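Local coordinates for outer protein YopM (PDB 1JL5), which is a leucine-rich repeat effector of the plague bacillus that probably alters host cell physiology and promotes bacterial survival in host tissues, at residues P297-L302 against P317-L322. Numbering follows the deposited sequence.
Sequences PNLYYL and PSLEEL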
ATOM      1  N   PRO A 297      32.395  -8.204  -3.832  1.00 26.93           N
ATOM      2  CA  PRO A 297      32.965  -7.034  -4.508  1.00 26.89           C
ATOM      3  C   PRO A 297      32.225  -6.571  -5.756  1.00 25.87           C
ATOM      4  O   PRO A 297      32.384  -5.431  -6.186  1.00 28.23           O
ATOM      5  CB  PRO A 297      34.385  -7.493  -4.825  1.00 24.76           C
ATOM      6  CG  PRO A 297      34.174  -8.931  -5.146  1.00 26.18           C
ATOM      7  CD  PRO A 297      33.252  -9.385  -4.032  1.00 26.93           C
ATOM      8  N   ASN A 298      31.423  -7.455  -6.333  1.00 24.72           N
ATOM      9  CA  ASN A 298      30.682  -7.127  -7.543  1.00 26.05           C
ATOM     10  C   ASN A 298      29.184  -7.119  -7.311  1.00 24.63           C
ATOM     11  O   ASN A 298      28.401  -7.210  -8.253  1.00 24.18           O
ATOM     12  CB  ASN A 298      31.019  -8.140  -8.631  1.00 28.78           C
ATOM     13  CG  ASN A 298      32.503  -8.358  -8.763  1.00 32.93           C
ATOM     14  OD1 ASN A 298      33.256  -7.410  -8.981  1.00 33.76           O
ATOM     15  ND2 ASN A 298      32.939  -9.607  -8.616  1.00 32.39           N
ATOM     16  N   LEU A 299      28.785  -7.016  -6.053  1.00 22.57           N
ATOM     17  CA  LEU A 299      27.372  -7.009  -5.727  1.00 21.81           C
ATOM     18  C   LEU A 299      26.702  -5.793  -6.355  1.00 20.98           C
ATOM     19  O   LEU A 299      27.172  -4.670  -6.195  1.00 21.79           O
ATOM     20  CB  LEU A 299      27.187  -6.965  -4.211  1.00 19.66           C
ATOM     21  CG  LEU A 299      25.819  -7.396  -3.692  1.00 19.73           C
ATOM     22  CD1 LEU A 299      25.633  -8.892  -3.937  1.00 19.71           C
ATOM     23  CD2 LEU A 299      25.723  -7.084  -2.210  1.00 19.34           C
ATOM     24  N   TYR A 300      25.616  -6.019  -7.084  1.00 20.42           N
ATOM     25  CA  TYR A 300      24.884  -4.916  -7.690  1.00 22.37           C
ATOM     26  C   TYR A 300      23.698  -4.607  -6.801  1.00 21.09           C
ATOM     27  O   TYR A 300      23.311  -3.455  -6.608  1.00 20.39           O
ATOM     28  CB  TYR A 300      24.310  -5.294  -9.052  1.00 24.40           C
ATOM     29  CG  TYR A 300      25.307  -5.487 -10.159  1.00 31.33           C
ATOM     30  CD1 TYR A 300      26.362  -4.592 -10.342  1.00 32.51           C
ATOM     31  CD2 TYR A 300      25.155  -6.529 -11.073  1.00 31.57           C
ATOM     32  CE1 TYR A 300      27.237  -4.731 -11.412  1.00 35.86           C
ATOM     33  CE2 TYR A 300      26.019  -6.677 -12.139  1.00 33.44           C
ATOM     34  CZ  TYR A 300      27.055  -5.778 -12.306  1.00 34.23           C
ATOM     35  OH  TYR A 300      27.903  -5.933 -13.370  1.00 37.57           O
ATOM     36  N   TYR A 301      23.120  -5.669  -6.267  1.00 20.73           N
ATOM     37  CA  TYR A 301      21.934  -5.547  -5.459  1.00 20.56           C
ATOM     38  C   TYR A 301      22.050  -6.195  -4.108  1.00 18.86           C
ATOM     39  O   TYR A 301      22.398  -7.362  -3.978  1.00 18.07           O
ATOM     40  CB  TYR A 301      20.762  -6.173  -6.204  1.00 22.47           C
ATOM     41  CG  TYR A 301      19.477  -6.254  -5.421  1.00 26.41           C
ATOM     42  CD1 TYR A 301      18.539  -5.225  -5.472  1.00 28.08           C
ATOM     43  CD2 TYR A 301      19.177  -7.384  -4.665  1.00 27.46           C
ATOM     44  CE1 TYR A 301      17.328  -5.325  -4.795  1.00 29.90           C
ATOM     45  CE2 TYR A 301      17.969  -7.493  -3.985  1.00 29.88           C
ATOM     46  CZ  TYR A 301      17.050  -6.463  -4.058  1.00 29.45           C
ATOM     47  OH  TYR A 301      15.842  -6.586  -3.408  1.00 32.96           O
ATOM     48  N   LEU A 302      21.749  -5.416  -3.091  1.00 19.37           N
ATOM     49  CA  LEU A 302      21.770  -5.936  -1.761  1.00 18.65           C
ATOM     50  C   LEU A 302      20.475  -5.537  -1.103  1.00 20.17           C
ATOM     51  O   LEU A 302      20.143  -4.354  -1.001  1.00 19.14           O
ATOM     52  CB  LEU A 302      22.933  -5.382  -0.950  1.00 18.59           C
ATOM     53  CG  LEU A 302      22.804  -5.771   0.532  1.00 19.74           C
ATOM     54  CD1 LEU A 302      22.756  -7.287   0.671  1.00 18.28           C
ATOM     55  CD2 LEU A 302      23.962  -5.203   1.325  1.00 18.70           C
ATOM     56  N   PRO A 317      31.857  -0.919  -4.638  1.00 28.03           N
ATOM     57  CA  PRO A 317      31.587   0.167  -5.582  1.00 26.67           C
ATOM     58  C   PRO A 317      30.647  -0.248  -6.709  1.00 25.27           C
ATOM     59  O   PRO A 317      30.109   0.589  -7.418  1.00 26.63           O
ATOM     60  CB  PRO A 317      32.986   0.547  -6.078  1.00 27.30           C
ATOM     61  CG  PRO A 317      33.757  -0.725  -5.931  1.00 28.46           C
ATOM     62  CD  PRO A 317      33.295  -1.225  -4.589  1.00 28.09           C
ATOM     63  N   SER A 318      30.442  -1.548  -6.855  1.00 23.53           N
ATOM     64  CA  SER A 318      29.562  -2.074  -7.890  1.00 24.13           C
ATOM     65  C   SER A 318      28.094  -1.963  -7.488  1.00 24.18           C
ATOM     66  O   SER A 318      27.196  -2.038  -8.330  1.00 22.58           O
ATOM     67  CB  SER A 318      29.881  -3.540  -8.115  1.00 23.68           C
ATOM     68  OG  SER A 318      29.815  -4.227  -6.878  1.00 26.91           O
ATOM     69  N   LEU A 319      27.862  -1.788  -6.193  1.00 22.75           N
ATOM     70  CA  LEU A 319      26.515  -1.727  -5.668  1.00 22.61           C
ATOM     71  C   LEU A 319      25.649  -0.673  -6.316  1.00 22.26           C
ATOM     72  O   LEU A 319      25.954   0.517  -6.281  1.00 24.18           O
ATOM     73  CB  LEU A 319      26.547  -1.503  -4.161  1.00 21.27           C
ATOM     74  CG  LEU A 319      25.263  -1.953  -3.469  1.00 20.06           C
ATOM     75  CD1 LEU A 319      25.053  -3.436  -3.721  1.00 19.33           C
ATOM     76  CD2 LEU A 319      25.359  -1.677  -1.987  1.00 18.14           C
ATOM     77  N   GLU A 320      24.553  -1.122  -6.902  1.00 21.74           N
ATOM     78  CA  GLU A 320      23.633  -0.210  -7.544  1.00 25.60           C
ATOM     79  C   GLU A 320      22.380  -0.063  -6.710  1.00 24.51           C
ATOM     80  O   GLU A 320      21.761   0.990  -6.676  1.00 24.54           O
ATOM     81  CB  GLU A 320      23.305  -0.717  -8.932  1.00 28.61           C
ATOM     82  CG  GLU A 320      24.508  -0.632  -9.825  1.00 35.67           C
ATOM     83  CD  GLU A 320      24.209  -1.070 -11.215  1.00 39.24           C
ATOM     84  OE1 GLU A 320      23.781  -2.231 -11.384  1.00 41.11           O
ATOM     85  OE2 GLU A 320      24.401  -0.250 -12.133  1.00 43.29           O
ATOM     86  N   GLU A 321      21.993  -1.130  -6.036  1.00 24.08           N
ATOM     87  CA  GLU A 321      20.825  -1.028  -5.201  1.00 24.78           C
ATOM     88  C   GLU A 321      21.128  -1.545  -3.824  1.00 22.53           C
ATOM     89  O   GLU A 321      21.594  -2.671  -3.645  1.00 20.25           O
ATOM     90  CB  GLU A 321      19.638  -1.790  -5.778  1.00 27.36           C
ATOM     91  CG  GLU A 321      18.431  -1.689  -4.859  1.00 31.56           C
ATOM     92  CD  GLU A 321      17.138  -2.092  -5.521  1.00 33.44           C
ATOM     93  OE1 GLU A 321      17.161  -2.468  -6.711  1.00 34.55           O
ATOM     94  OE2 GLU A 321      16.094  -2.028  -4.840  1.00 35.72           O
ATOM     95  N   LEU A 322      20.889  -0.689  -2.851  1.00 20.76           N
ATOM     96  CA  LEU A 322      21.100  -1.053  -1.482  1.00 19.73           C
ATOM     97  C   LEU A 322      19.789  -0.876  -0.765  1.00 20.44           C
ATOM     98  O   LEU A 322      19.261   0.231  -0.672  1.00 20.24           O
ATOM     99  CB  LEU A 322      22.139  -0.164  -0.825  1.00 19.55           C
ATOM    100  CG  LEU A 322      22.309  -0.466   0.665  1.00 20.90           C
ATOM    101  CD1 LEU A 322      22.813  -1.894   0.831  1.00 19.42           C
ATOM    102  CD2 LEU A 322      23.274   0.531   1.291  1.00 17.37           C
TER
HETATM  103  O   HOH W   1      14.948  -3.276  -2.897  1.00 32.02           O
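Y300 and S318 meet where the ring edge of Y300 turns to the backbone of the next repeat. CD1 of Y300 lies 3.4 Å from O of S318, near the ring plane. The ring also runs alongside E320, its plane 46° from that carboxylate. E320 itself is held by a salt bridge to R338. The hydroxyl of S318 sits between two carbonyls of 297-302. Its OG lies within hydrogen-bonding distance of both, 2.9 Å from O of P297 and 2.8 Å from O of L299. The CB of S318 points toward 297-302, and chi1 of 54° sets OG between the backbone N and carbonyl carbon of S318, which brings it to the two carbonyls.

The carbonyl of Y300 takes two backbone donors, N of E320 and N of E321, each 2.7 Å from its O. N of L302 then donates to O of E321 at 2.8 Å, and the parallel pairs Y301-E321 and L302-L322 follow.

On one face of the strands, the ring edge of Y301 meets the carboxylate of E321, and OE1 of E321 lies 3.3 Å from CD1 of Y301. The two planes are nearly perpendicular, at 84°. OE2 of E321 accepts from a water and forms a salt bridge with R341, while OH of Y301 hydrogen-bonds to ND2 of N303. On the opposite face the buried L302 and L322 lie side by side, pointing the same way, CD2 of L302 being 3.5 Å from CD1 of L322. L299 and L319 add a second leucine pair beside them. One short parallel strand per turn of the solenoid, with leucines in register on its buried face, is the hallmark of the leucine-rich repeat fold.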